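Aac(6')-ib (Escherichia coli, PDB 2VQY) probably transfers the acetyl group of acetyl-CoA to the 6'-amino group of aminoglycoside antibiotics such as kanamycin B, conferring resistance to them. Local coordinates at residues Y40-R45 against L120-S125; E76-Y81 against Y92-V97. The protein carries 2 engineered substitutions. All blocks are in the same frame, centred on the assembly; numbering follows the deposited sequence.

Contact 1 (Y40-R45 against L120-S125). With ACO (acetyl coenzyme *a), chain B.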
ATOM      1  N   TYR A  40      -2.462 -15.712   1.945  1.00 11.59           N
ATOM      2  CA  TYR A  40      -2.534 -16.630   0.823  1.00 11.63           C
ATOM      3  C   TYR A  40      -3.975 -16.784   0.313  1.00 11.12           C
ATOM      4  O   TYR A  40      -4.231 -16.623  -0.885  1.00 10.91           O
ATOM      5  CB  TYR A  40      -1.940 -17.985   1.224  1.00 12.20           C
ATOM      6  CG  TYR A  40      -2.388 -19.140   0.346  1.00 14.34           C
ATOM      7  CD1 TYR A  40      -1.978 -19.221  -0.984  1.00 12.59           C
ATOM      8  CD2 TYR A  40      -3.223 -20.145   0.856  1.00 13.50           C
ATOM      9  CE1 TYR A  40      -2.395 -20.298  -1.802  1.00 14.69           C
ATOM     10  CE2 TYR A  40      -3.642 -21.224   0.057  1.00 13.95           C
ATOM     11  CZ  TYR A  40      -3.233 -21.296  -1.254  1.00 12.26           C
ATOM     12  OH  TYR A  40      -3.631 -22.344  -2.042  1.00 14.74           O
ATOM     13  N   GLU A  41      -4.907 -17.065   1.229  1.00 11.98           N
ATOM     14  CA  GLU A  41      -6.320 -17.116   0.880  1.00 12.63           C
ATOM     15  C   GLU A  41      -6.774 -15.830   0.156  1.00 12.77           C
ATOM     16  O   GLU A  41      -7.419 -15.891  -0.914  1.00 13.09           O
ATOM     17  CB  GLU A  41      -7.192 -17.383   2.108  1.00 13.76           C
ATOM     18  CG  GLU A  41      -8.660 -17.433   1.706  1.00 13.95           C
ATOM     19  CD  GLU A  41      -9.598 -17.807   2.845  1.00 15.49           C
ATOM     20  OE1 GLU A  41      -9.141 -18.084   3.966  1.00 14.06           O
ATOM     21  OE2 GLU A  41     -10.810 -17.823   2.569  1.00 17.80           O
ATOM     22  N   TRP A  42      -6.449 -14.683   0.751  1.00 13.59           N
ATOM     23  CA  TRP A  42      -6.832 -13.379   0.178  1.00 14.24           C
ATOM     24  C   TRP A  42      -6.303 -13.166  -1.228  1.00 14.35           C
ATOM     25  O   TRP A  42      -7.067 -12.785  -2.137  1.00 16.12           O
ATOM     26  CB  TRP A  42      -6.353 -12.247   1.089  1.00 12.42           C
ATOM     27  CG  TRP A  42      -7.060 -12.146   2.429  1.00 13.70           C
ATOM     28  CD1 TRP A  42      -8.151 -12.869   2.877  1.00 13.50           C
ATOM     29  CD2 TRP A  42      -6.719 -11.242   3.468  1.00 14.74           C
ATOM     30  NE1 TRP A  42      -8.489 -12.464   4.147  1.00 14.65           N
ATOM     31  CE2 TRP A  42      -7.634 -11.448   4.528  1.00 15.16           C
ATOM     32  CE3 TRP A  42      -5.719 -10.253   3.607  1.00 15.69           C
ATOM     33  CZ2 TRP A  42      -7.572 -10.714   5.721  1.00 14.74           C
ATOM     34  CZ3 TRP A  42      -5.664  -9.517   4.785  1.00 12.78           C
ATOM     35  CH2 TRP A  42      -6.593  -9.736   5.818  1.00 13.81           C
ATOM     36  N   LEU A  43      -5.011 -13.437  -1.421  1.00 14.09           N
ATOM     37  CA  LEU A  43      -4.299 -13.206  -2.700  1.00 14.40           C
ATOM     38  C   LEU A  43      -4.813 -14.061  -3.852  1.00 14.46           C
ATOM     39  O   LEU A  43      -4.483 -13.827  -5.008  1.00 14.91           O
ATOM     40  CB  LEU A  43      -2.783 -13.394  -2.525  1.00 13.97           C
ATOM     41  CG  LEU A  43      -2.096 -12.345  -1.632  1.00 13.51           C
ATOM     42  CD1 LEU A  43      -0.601 -12.614  -1.539  1.00 12.44           C
ATOM     43  CD2 LEU A  43      -2.345 -10.915  -2.173  1.00 17.14           C
ATOM     44  N   ASN A  44      -5.628 -15.057  -3.509  1.00 14.50           N
ATOM     45  CA  ASN A  44      -6.286 -15.899  -4.484  1.00 14.85           C
ATOM     46  C   ASN A  44      -7.776 -15.614  -4.664  1.00 16.09           C
ATOM     47  O   ASN A  44      -8.485 -16.371  -5.357  1.00 16.48           O
ATOM     48  CB  ASN A  44      -6.015 -17.371  -4.162  1.00 15.25           C
ATOM     49  CG  ASN A  44      -4.612 -17.776  -4.527  1.00 14.41           C
ATOM     50  OD1 ASN A  44      -4.305 -17.967  -5.704  1.00 17.18           O
ATOM     51  ND2 ASN A  44      -3.731 -17.873  -3.521  1.00 13.25           N
ATOM     52  N   ARG A  45      -8.260 -14.534  -4.058  1.00 15.68           N
ATOM     53  CA  ARG A  45      -9.646 -14.122  -4.298  1.00 16.72           C
ATOM     54  C   ARG A  45      -9.709 -13.348  -5.602  1.00 17.75           C
ATOM     55  O   ARG A  45      -8.793 -12.594  -5.931  1.00 18.38           O
ATOM     56  CB  ARG A  45     -10.212 -13.336  -3.125  1.00 15.96           C
ATOM     57  CG  ARG A  45     -10.307 -14.189  -1.875  1.00 17.17           C
ATOM     58  CD  ARG A  45     -10.945 -13.465  -0.742  1.00 16.34           C
ATOM     59  NE  ARG A  45     -11.086 -14.347   0.405  1.00 16.68           N
ATOM     60  CZ  ARG A  45     -11.386 -13.958   1.630  1.00 17.32           C
ATOM     61  NH1 ARG A  45     -11.569 -12.672   1.925  1.00 15.66           N
ATOM     62  NH2 ARG A  45     -11.504 -14.881   2.579  1.00 18.04           N
ATOM     63  N   LEU A 120      -4.742  -3.688  -0.223  1.00 10.07           N
ATOM     64  CA  LEU A 120      -5.873  -4.434  -0.770  1.00 10.78           C
ATOM     65  C   LEU A 120      -6.899  -4.653   0.339  1.00 11.25           C
ATOM     66  O   LEU A 120      -6.541  -4.734   1.525  1.00 11.36           O
ATOM     67  CB  LEU A 120      -5.411  -5.768  -1.385  1.00 11.11           C
ATOM     68  CG  LEU A 120      -4.789  -6.797  -0.444  1.00 12.16           C
ATOM     69  CD1 LEU A 120      -5.918  -7.709   0.156  1.00 13.10           C
ATOM     70  CD2 LEU A 120      -3.724  -7.635  -1.168  1.00 13.41           C
ATOM     71  N   LEU A 121      -8.159  -4.730  -0.052  1.00 11.71           N
ATOM     72  CA  LEU A 121      -9.233  -5.101   0.867  1.00 11.85           C
ATOM     73  C   LEU A 121      -9.595  -6.571   0.602  1.00 12.60           C
ATOM     74  O   LEU A 121      -9.819  -6.976  -0.542  1.00 13.52           O
ATOM     75  CB  LEU A 121     -10.448  -4.198   0.678  1.00 12.25           C
ATOM     76  CG  LEU A 121     -10.338  -2.706   1.047  1.00 13.03           C
ATOM     77  CD1 LEU A 121     -11.675  -2.000   0.670  1.00 13.88           C
ATOM     78  CD2 LEU A 121      -9.995  -2.535   2.511  1.00 14.11           C
ATOM     79  N   ALA A 122      -9.644  -7.339   1.687  1.00 12.77           N
ATOM     80  CA  ALA A 122      -9.828  -8.788   1.653  1.00 14.35           C
ATOM     81  C   ALA A 122     -11.179  -9.267   1.090  1.00 15.31           C
ATOM     82  O   ALA A 122     -11.239 -10.298   0.436  1.00 15.43           O
ATOM     83  CB  ALA A 122      -9.660  -9.318   3.062  1.00 14.90           C
ATOM     84  N   ASN A 123     -12.241  -8.505   1.365  1.00 15.91           N
ATOM     85  CA  ASN A 123     -13.629  -8.932   1.118  1.00 17.40           C
ATOM     86  C   ASN A 123     -14.288  -8.179  -0.031  1.00 17.58           C
ATOM     87  O   ASN A 123     -14.409  -6.952  -0.002  1.00 17.09           O
ATOM     88  CB  ASN A 123     -14.456  -8.788   2.408  1.00 17.87           C
ATOM     89  CG  ASN A 123     -13.892  -9.612   3.548  1.00 17.88           C
ATOM     90  OD1 ASN A 123     -13.571 -10.775   3.363  1.00 19.60           O
ATOM     91  ND2 ASN A 123     -13.736  -9.002   4.716  1.00 17.61           N
ATOM     92  N   ALA A 124     -14.697  -8.941  -1.041  1.00 18.41           N
ATOM     93  CA  ALA A 124     -15.376  -8.405  -2.226  1.00 20.01           C
ATOM     94  C   ALA A 124     -16.559  -7.534  -1.844  1.00 20.54           C
ATOM     95  O   ALA A 124     -16.765  -6.465  -2.421  1.00 21.20           O
ATOM     96  CB  ALA A 124     -15.831  -9.552  -3.143  1.00 20.39           C
ATOM     97  N   SER A 125     -17.308  -7.978  -0.839  1.00 21.31           N
ATOM     98  CA  SER A 125     -18.505  -7.274  -0.350  1.00 22.49           C
ATOM     99  C   SER A 125     -18.230  -5.905   0.294  1.00 22.59           C
ATOM    100  O   SER A 125     -19.143  -5.092   0.473  1.00 22.55           O
ATOM    101  CB  SER A 125     -19.266  -8.169   0.646  1.00 22.16           C
ATOM    102  OG  SER A 125     -18.495  -8.422   1.809  1.00 23.91           O
TER
HETATM  103  N1A ACO B1200     -13.686   5.566 -12.556  1.00 40.89           N
HETATM  104  C2A ACO B1200     -13.663   6.546 -11.649  1.00 40.79           C
HETATM  105  N3A ACO B1200     -13.895   6.284 -10.366  1.00 40.66           N
HETATM  106  C4A ACO B1200     -14.148   5.018  -9.953  1.00 40.39           C
HETATM  107  C5A ACO B1200     -14.167   3.977 -10.862  1.00 40.12           C
HETATM  108  C6A ACO B1200     -13.931   4.279 -12.200  1.00 40.62           C
HETATM  109  N6A ACO B1200     -13.946   3.306 -13.118  1.00 40.36           N
HETATM  110  N7A ACO B1200     -14.436   2.860 -10.192  1.00 39.97           N
HETATM  111  C8A ACO B1200     -14.596   3.178  -8.904  1.00 39.78           C
HETATM  112  N9A ACO B1200     -14.422   4.493  -8.763  1.00 39.70           N
HETATM  113  C1B ACO B1200     -14.473   5.310  -7.515  1.00 38.76           C
HETATM  114  C2B ACO B1200     -15.640   5.098  -6.567  1.00 37.79           C
HETATM  115  O2B ACO B1200     -16.803   5.763  -7.073  1.00 39.93           O
HETATM  116  C3B ACO B1200     -15.097   5.808  -5.332  1.00 36.37           C
HETATM  117  O3B ACO B1200     -15.115   7.234  -5.515  1.00 38.28           O
HETATM  118  P3B ACO B1200     -16.340   8.179  -5.023  1.00 41.64           P
HETATM  119  O7A ACO B1200     -15.924   9.646  -5.564  1.00 41.94           O
HETATM  120  O8A ACO B1200     -16.225   8.206  -3.429  1.00 39.29           O
HETATM  121  O9A ACO B1200     -17.645   7.691  -5.552  1.00 41.48           O
HETATM  122  C4B ACO B1200     -13.604   5.433  -5.354  1.00 33.40           C
HETATM  123  O4B ACO B1200     -13.331   4.979  -6.702  1.00 34.64           O
HETATM  124  C5B ACO B1200     -13.079   4.319  -4.427  1.00 28.87           C
HETATM  125  O5B ACO B1200     -13.013   4.753  -3.068  1.00 25.86           O
HETATM  126  P1A ACO B1200     -13.225   3.678  -1.881  1.00 22.51           P
HETATM  127  O1A ACO B1200     -12.640   4.251  -0.627  1.00 23.52           O
HETATM  128  O2A ACO B1200     -14.615   3.134  -1.842  1.00 22.31           O
HETATM  129  O3A ACO B1200     -12.294   2.528  -2.406  1.00 20.05           O
HETATM  130  P2A ACO B1200     -12.273   1.018  -1.832  1.00 19.17           P
HETATM  131  O4A ACO B1200     -12.828   0.962  -0.484  1.00 17.67           O
HETATM  132  O5A ACO B1200     -12.770   0.085  -2.902  1.00 19.46           O
HETATM  133  O6A ACO B1200     -10.646   0.835  -1.747  1.00 20.43           O
HETATM  134  CBP ACO B1200      -8.907  -0.399  -2.984  1.00 16.31           C
HETATM  135  CCP ACO B1200      -9.743   0.901  -2.898  1.00 16.26           C
HETATM  136  CDP ACO B1200      -7.957  -0.274  -4.223  1.00 15.59           C
HETATM  137  CEP ACO B1200      -8.080  -0.529  -1.688  1.00 15.07           C
HETATM  138  CAP ACO B1200      -9.887  -1.613  -3.174  1.00 16.72           C
HETATM  139  OAP ACO B1200     -10.868  -1.328  -4.215  1.00 17.09           O
HETATM  140  C9P ACO B1200      -9.137  -2.947  -3.436  1.00 17.29           C
HETATM  141  O9P ACO B1200      -8.577  -3.539  -2.502  1.00 17.16           O
HETATM  142  N8P ACO B1200      -9.152  -3.367  -4.715  1.00 17.45           N
HETATM  143  C7P ACO B1200      -8.521  -4.599  -5.216  1.00 19.73           C
HETATM  144  C6P ACO B1200      -6.994  -4.619  -4.943  1.00 20.53           C
HETATM  145  C5P ACO B1200      -6.256  -3.418  -5.562  1.00 23.58           C
HETATM  146  O5P ACO B1200      -6.722  -2.843  -6.544  1.00 18.96           O
HETATM  147  N4P ACO B1200      -5.125  -3.081  -4.905  1.00 22.59           N
HETATM  148  C3P ACO B1200      -4.231  -2.110  -5.173  1.00 24.39           C
HETATM  149  C2P ACO B1200      -4.324  -1.152  -6.154  1.00 25.09           C
HETATM  150  S1P ACO B1200      -2.857  -0.080  -6.520  1.00 24.73           S
HETATM  151  C   ACO B1200      -1.705  -0.014  -5.173  1.00 25.35           C
HETATM  152  O   ACO B1200      -1.855  -0.638  -4.105  1.00 19.01           O
HETATM  153  CH3 ACO B1200      -0.507   0.929  -5.474  1.00 18.48           C
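Ala122 sets its methyl squarely against the indole of Trp42, and this CH-pi contact is the heart of the join: CB of Ala122 stands 3.4 Å from the centroid of the five-membered ring of Trp42, only 17° off the ring normal. Leu43 starts out away from residues 120-125, but its end returns: CD2 meets CD2 of Leu120 at 3.7 Å, the two side chains crossing at about a right angle, while CD1 of Leu120 reaches CE3 of Trp42 more loosely. Ile48 of helix 46-49 packs against Trp42, Leu43 and Leu120 alike.

The polar part belongs to Arg45, whose chain runs extended from CG to NE. Its NH1 donates to the backbone O of Ala122 over 2.8 Å, with 159° at the hydrogen; the acceptor lies in the guanidinium plane, but the donor sits well above the carbonyl plane. The same NH1 makes a weak bond to OD1 of Asn123, whose ND2 is held by Gln126. NH2 of Arg45 forms a salt bridge with OE2 of Glu41 at 3.0 Å, and one guanidinium face lies over CD1 of Trp42.

Gripped on two edges and with that one indole carbon against a face, the guanidinium has little freedom to rotate, and it ties the turn between helices 36-43 and 46-49 to the chain just beyond Leu121, whose N donates to O9P of acetyl-CoA at 2.8 Å.

Contact 2 (E76-Y81 against Y92-V97). With PAR (paromomycin), chain C.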
ATOM      1  N   GLU A  76      13.809  -6.107   1.016  1.00 19.03           N
ATOM      2  CA  GLU A  76      13.534  -5.088   0.004  1.00 18.62           C
ATOM      3  C   GLU A  76      12.943  -3.816   0.621  1.00 15.94           C
ATOM      4  O   GLU A  76      12.262  -3.053  -0.053  1.00 14.44           O
ATOM      5  CB  GLU A  76      12.653  -5.608  -1.158  1.00 20.12           C
ATOM      6  CG  GLU A  76      13.470  -6.320  -2.276  1.00 21.97           C
ATOM      7  CD  GLU A  76      12.633  -6.760  -3.478  1.00 23.25           C
ATOM      8  OE1 GLU A  76      11.369  -6.603  -3.486  1.00 26.87           O
ATOM      9  OE2 GLU A  76      13.263  -7.294  -4.433  1.00 30.26           O
ATOM     10  N   SER A  77      13.191  -3.620   1.919  1.00 13.75           N
ATOM     11  CA  SER A  77      12.699  -2.440   2.649  1.00 12.55           C
ATOM     12  C   SER A  77      11.167  -2.331   2.618  1.00 11.13           C
ATOM     13  O   SER A  77      10.604  -1.229   2.591  1.00 11.31           O
ATOM     14  CB  SER A  77      13.348  -1.148   2.131  1.00 12.35           C
ATOM     15  OG  SER A  77      14.750  -1.160   2.311  1.00 13.61           O
ATOM     16  N   VAL A  78      10.491  -3.474   2.677  1.00 10.78           N
ATOM     17  CA  VAL A  78       9.040  -3.507   2.730  1.00  9.84           C
ATOM     18  C   VAL A  78       8.568  -3.946   4.120  1.00 10.02           C
ATOM     19  O   VAL A  78       9.037  -4.978   4.647  1.00 10.70           O
ATOM     20  CB  VAL A  78       8.452  -4.502   1.649  1.00 10.47           C
ATOM     21  CG1 VAL A  78       6.936  -4.632   1.767  1.00 10.70           C
ATOM     22  CG2 VAL A  78       8.841  -4.081   0.227  1.00  8.76           C
ATOM     23  N   THR A  79       7.604  -3.202   4.660  1.00  9.42           N
ATOM     24  CA  THR A  79       6.904  -3.545   5.904  1.00 10.19           C
ATOM     25  C   THR A  79       5.454  -3.919   5.633  1.00 11.08           C
ATOM     26  O   THR A  79       4.687  -3.094   5.082  1.00 11.18           O
ATOM     27  CB  THR A  79       6.969  -2.350   6.920  1.00 10.00           C
ATOM     28  OG1 THR A  79       8.343  -1.991   7.127  1.00 11.84           O
ATOM     29  CG2 THR A  79       6.309  -2.712   8.240  1.00  9.35           C
ATOM     30  N   PRO A  80       5.066  -5.164   5.976  1.00 11.43           N
ATOM     31  CA  PRO A  80       3.663  -5.583   5.802  1.00 11.83           C
ATOM     32  C   PRO A  80       2.775  -5.306   7.025  1.00 12.05           C
ATOM     33  O   PRO A  80       3.223  -5.474   8.193  1.00 12.61           O
ATOM     34  CB  PRO A  80       3.799  -7.094   5.580  1.00 11.46           C
ATOM     35  CG  PRO A  80       4.929  -7.476   6.549  1.00 10.61           C
ATOM     36  CD  PRO A  80       5.924  -6.294   6.420  1.00 12.23           C
ATOM     37  N   TYR A  81       1.518  -4.935   6.753  1.00 11.73           N
ATOM     38  CA  TYR A  81       0.516  -4.645   7.779  1.00 11.83           C
ATOM     39  C   TYR A  81      -0.777  -5.432   7.527  1.00 12.19           C
ATOM     40  O   TYR A  81      -1.118  -5.741   6.378  1.00 11.85           O
ATOM     41  CB  TYR A  81       0.121  -3.141   7.788  1.00 11.06           C
ATOM     42  CG  TYR A  81       1.282  -2.183   7.808  1.00 11.02           C
ATOM     43  CD1 TYR A  81       1.893  -1.833   9.020  1.00 10.30           C
ATOM     44  CD2 TYR A  81       1.787  -1.633   6.617  1.00 11.00           C
ATOM     45  CE1 TYR A  81       2.980  -0.949   9.055  1.00 13.43           C
ATOM     46  CE2 TYR A  81       2.898  -0.764   6.624  1.00 11.33           C
ATOM     47  CZ  TYR A  81       3.499  -0.441   7.858  1.00 10.92           C
ATOM     48  OH  TYR A  81       4.551   0.422   7.899  1.00 14.67           O
ATOM     49  N   TYR A  92      -4.807  -6.039   3.593  1.00 10.98           N
ATOM     50  CA  TYR A  92      -3.361  -6.114   3.697  1.00  9.95           C
ATOM     51  C   TYR A  92      -2.823  -4.812   3.160  1.00  9.13           C
ATOM     52  O   TYR A  92      -3.338  -4.292   2.177  1.00  9.08           O
ATOM     53  CB  TYR A  92      -2.818  -7.285   2.859  1.00  9.97           C
ATOM     54  CG  TYR A  92      -1.317  -7.242   2.643  1.00 10.83           C
ATOM     55  CD1 TYR A  92      -0.447  -7.813   3.590  1.00 10.69           C
ATOM     56  CD2 TYR A  92      -0.764  -6.628   1.509  1.00 11.30           C
ATOM     57  CE1 TYR A  92       0.942  -7.787   3.406  1.00 10.22           C
ATOM     58  CE2 TYR A  92       0.656  -6.586   1.312  1.00 11.18           C
ATOM     59  CZ  TYR A  92       1.483  -7.180   2.287  1.00 11.02           C
ATOM     60  OH  TYR A  92       2.819  -7.182   2.148  1.00 10.57           O
ATOM     61  N   ALA A  93      -1.789  -4.278   3.802  1.00  9.37           N
ATOM     62  CA  ALA A  93      -1.113  -3.113   3.227  1.00  9.17           C
ATOM     63  C   ALA A  93       0.383  -3.305   3.408  1.00  9.82           C
ATOM     64  O   ALA A  93       0.835  -4.133   4.224  1.00  9.58           O
ATOM     65  CB  ALA A  93      -1.585  -1.848   3.902  1.00  9.67           C
ATOM     66  N   GLN A  94       1.160  -2.529   2.677  1.00  9.62           N
ATOM     67  CA  GLN A  94       2.595  -2.527   2.893  1.00  9.92           C
ATOM     68  C   GLN A  94       3.138  -1.136   2.613  1.00 10.12           C
ATOM     69  O   GLN A  94       2.577  -0.365   1.771  1.00 10.04           O
ATOM     70  CB  GLN A  94       3.309  -3.585   2.016  1.00  8.46           C
ATOM     71  CG  GLN A  94       3.090  -3.398   0.475  1.00 10.37           C
ATOM     72  CD  GLN A  94       3.752  -4.493  -0.362  1.00 10.88           C
ATOM     73  OE1 GLN A  94       3.768  -5.679   0.023  1.00 10.07           O
ATOM     74  NE2 GLN A  94       4.259  -4.114  -1.527  1.00  9.33           N
ATOM     75  N   SER A  95       4.176  -0.769   3.368  1.00  8.84           N
ATOM     76  CA  SER A  95       4.914   0.450   3.038  1.00  9.75           C
ATOM     77  C   SER A  95       6.327   0.054   2.701  1.00  9.35           C
ATOM     78  O   SER A  95       6.802  -1.011   3.135  1.00  9.64           O
ATOM     79  CB  SER A  95       4.897   1.468   4.186  1.00 10.52           C
ATOM     80  OG  SER A  95       5.485   0.919   5.377  1.00  9.75           O
ATOM     81  N   TYR A  96       7.016   0.895   1.939  1.00  9.69           N
ATOM     82  CA  TYR A  96       8.390   0.608   1.553  1.00  9.15           C
ATOM     83  C   TYR A  96       9.226   1.875   1.450  1.00  9.22           C
ATOM     84  O   TYR A  96       8.698   2.976   1.215  1.00  9.83           O
ATOM     85  CB  TYR A  96       8.466  -0.240   0.233  1.00  9.60           C
ATOM     86  CG  TYR A  96       7.811   0.443  -0.936  1.00  9.67           C
ATOM     87  CD1 TYR A  96       8.525   1.380  -1.681  1.00 10.21           C
ATOM     88  CD2 TYR A  96       6.485   0.152  -1.309  1.00  9.50           C
ATOM     89  CE1 TYR A  96       7.935   2.054  -2.760  1.00  8.85           C
ATOM     90  CE2 TYR A  96       5.877   0.836  -2.418  1.00  6.90           C
ATOM     91  CZ  TYR A  96       6.620   1.763  -3.112  1.00  6.15           C
ATOM     92  OH  TYR A  96       6.087   2.457  -4.164  1.00 11.21           O
ATOM     93  N   VAL A  97      10.524   1.717   1.685  1.00 10.11           N
ATOM     94  CA  VAL A  97      11.471   2.813   1.445  1.00  9.46           C
ATOM     95  C   VAL A  97      11.818   2.790  -0.047  1.00 10.26           C
ATOM     96  O   VAL A  97      12.446   1.852  -0.528  1.00 10.29           O
ATOM     97  CB  VAL A  97      12.748   2.665   2.331  1.00 10.37           C
ATOM     98  CG1 VAL A  97      13.754   3.826   1.998  1.00  9.42           C
ATOM     99  CG2 VAL A  97      12.360   2.625   3.844  1.00  8.79           C
TER
HETATM  100  C11 PAR C1201       3.099  -4.963  -5.264  1.00 15.68           C
HETATM  101  O11 PAR C1201       4.053  -4.234  -6.058  1.00 15.24           O
HETATM  102  C21 PAR C1201       2.804  -6.364  -5.840  1.00 16.31           C
HETATM  103  N21 PAR C1201       4.080  -7.051  -6.049  1.00 17.61           N
HETATM  104  C31 PAR C1201       2.050  -6.201  -7.187  1.00 18.04           C
HETATM  105  O31 PAR C1201       1.789  -7.485  -7.807  1.00 17.97           O
HETATM  106  C41 PAR C1201       0.769  -5.357  -6.983  1.00 18.55           C
HETATM  107  O41 PAR C1201       0.059  -5.131  -8.227  1.00 18.36           O
HETATM  108  C51 PAR C1201       1.135  -3.980  -6.331  1.00 17.15           C
HETATM  109  O51 PAR C1201       1.972  -4.177  -5.105  1.00 15.91           O
HETATM  110  C61 PAR C1201      -0.104  -3.205  -5.866  1.00 17.92           C
HETATM  111  O61 PAR C1201       0.182  -1.788  -5.852  1.00 19.21           O
HETATM  112  C12 PAR C1201       7.261  -1.621  -5.366  1.00 10.88           C
HETATM  113  N12 PAR C1201       8.213  -0.667  -4.768  1.00 11.69           N
HETATM  114  C22 PAR C1201       5.867  -0.973  -5.575  1.00 10.56           C
HETATM  115  C32 PAR C1201       4.973  -2.029  -6.246  1.00 11.99           C
HETATM  116  N32 PAR C1201       3.645  -1.422  -6.544  1.00  9.41           N
HETATM  117  C42 PAR C1201       4.817  -3.265  -5.291  1.00 13.30           C
HETATM  118  C52 PAR C1201       6.200  -3.920  -5.017  1.00 14.36           C
HETATM  119  O52 PAR C1201       6.040  -4.919  -3.965  1.00 14.75           O
HETATM  120  C62 PAR C1201       7.111  -2.829  -4.414  1.00 11.95           C
HETATM  121  O62 PAR C1201       8.369  -3.453  -4.176  1.00 13.27           O
HETATM  122  C13 PAR C1201       6.871  -6.100  -4.146  1.00 20.87           C
HETATM  123  C23 PAR C1201       7.642  -6.345  -2.828  1.00 23.04           C
HETATM  124  O23 PAR C1201       8.934  -5.763  -2.864  1.00 25.01           O
HETATM  125  C33 PAR C1201       7.736  -7.889  -2.819  1.00 24.57           C
HETATM  126  O33 PAR C1201       8.682  -8.267  -3.868  1.00 25.39           O
HETATM  127  C43 PAR C1201       6.329  -8.265  -3.295  1.00 23.53           C
HETATM  128  O43 PAR C1201       5.882  -7.184  -4.182  1.00 23.22           O
HETATM  129  C53 PAR C1201       5.337  -8.327  -2.108  1.00 25.55           C
HETATM  130  O53 PAR C1201       5.478  -7.113  -1.336  1.00 24.66           O
HETATM  131  C14 PAR C1201       8.831  -9.688  -4.012  1.00 30.32           C
HETATM  132  C24 PAR C1201      10.334 -10.015  -4.102  1.00 31.68           C
HETATM  133  N24 PAR C1201      10.960  -9.183  -5.162  1.00 29.81           N
HETATM  134  C34 PAR C1201      10.515 -11.520  -4.420  1.00 34.20           C
HETATM  135  O34 PAR C1201      10.154 -12.294  -3.259  1.00 34.20           O
HETATM  136  C44 PAR C1201       9.672 -11.961  -5.638  1.00 34.70           C
HETATM  137  O44 PAR C1201      10.173 -11.340  -6.835  1.00 36.37           O
HETATM  138  C54 PAR C1201       8.212 -11.537  -5.461  1.00 35.63           C
HETATM  139  O54 PAR C1201       8.195 -10.069  -5.269  1.00 34.37           O
HETATM  140  C64 PAR C1201       7.389 -12.026  -6.671  1.00 35.67           C
HETATM  141  N64 PAR C1201       6.338 -11.054  -6.981  1.00 38.30           N
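With OG tucked between its backbone N and carbonyl carbon (chi1 60°), Ser95 meets the phenol of Tyr81, whose CG stands opposite its own carbonyl carbon (chi1 -49°) and whose ring reaches along the sheet. The two hydroxyls, Tyr81 OH and Ser95 OG, hydrogen-bond at 2.7 Å, with the serine oxygen near the ring plane.

The backbones form an antiparallel ladder. Thr79 with Ser95 and Tyr81 with Ala93 are hydrogen-bonded pairs; the bond from Thr79 N to Ser95 O is 2.8 Å long and nearly straight at 171°. Beyond them, Val97 N reaches Ser77 O, Ser77 being the C-prime residue of the Schellman motif that ends helix 70-74.

On the other face, CG1 of Val78 lies 3.8 Å from OE1 of Gln94, and CB of Pro80 packs 3.7 Å from CE1 of Tyr92. Tyr92 OH donates to OE1 of Gln94 in the carbonyl plane, on a lone pair, at 2.8 Å. Asp118 OD2 takes NE2, so Tyr92 and Asp118 together probably orient the amide, whose OE1 accepts from O53 of paromomycin at 2.6 Å while NE2 donates to O52. Glu76 takes O23 of the drug on OE1, and one face of the Tyr96 ring lies under N12.

Leu73 of helix 70-74 covers Val78, Pro80 and Tyr92, helix 131-144 packs on Tyr81, Ala93 and Ser95, and strand 114-121 continues the sheet beyond strand 88-97.

The two contacts lie about 18 Å apart, centre to centre, and contact 2 is nested along the chain inside the loop that contact 1 closes. Both reach the same mixed sheet of the GNAT domain: contact 2 pairs strands 78-85 and 88-97, and contact 1 sits at the end of strand 114-121, the next strand over. They touch directly where Leu120 N probably hydrogen-bonds to Tyr92 O, 2.8 Å away, and where the Trp42 indole packs near the backbone of Tyr92. Leu121 helps hold acetyl-CoA, while Glu76 and Gln94 grip paromomycin. O61 of this bound aminoglycoside stands where a substrate has its 6'-amino group, close to the acetyl carbon, consistent with direct transfer.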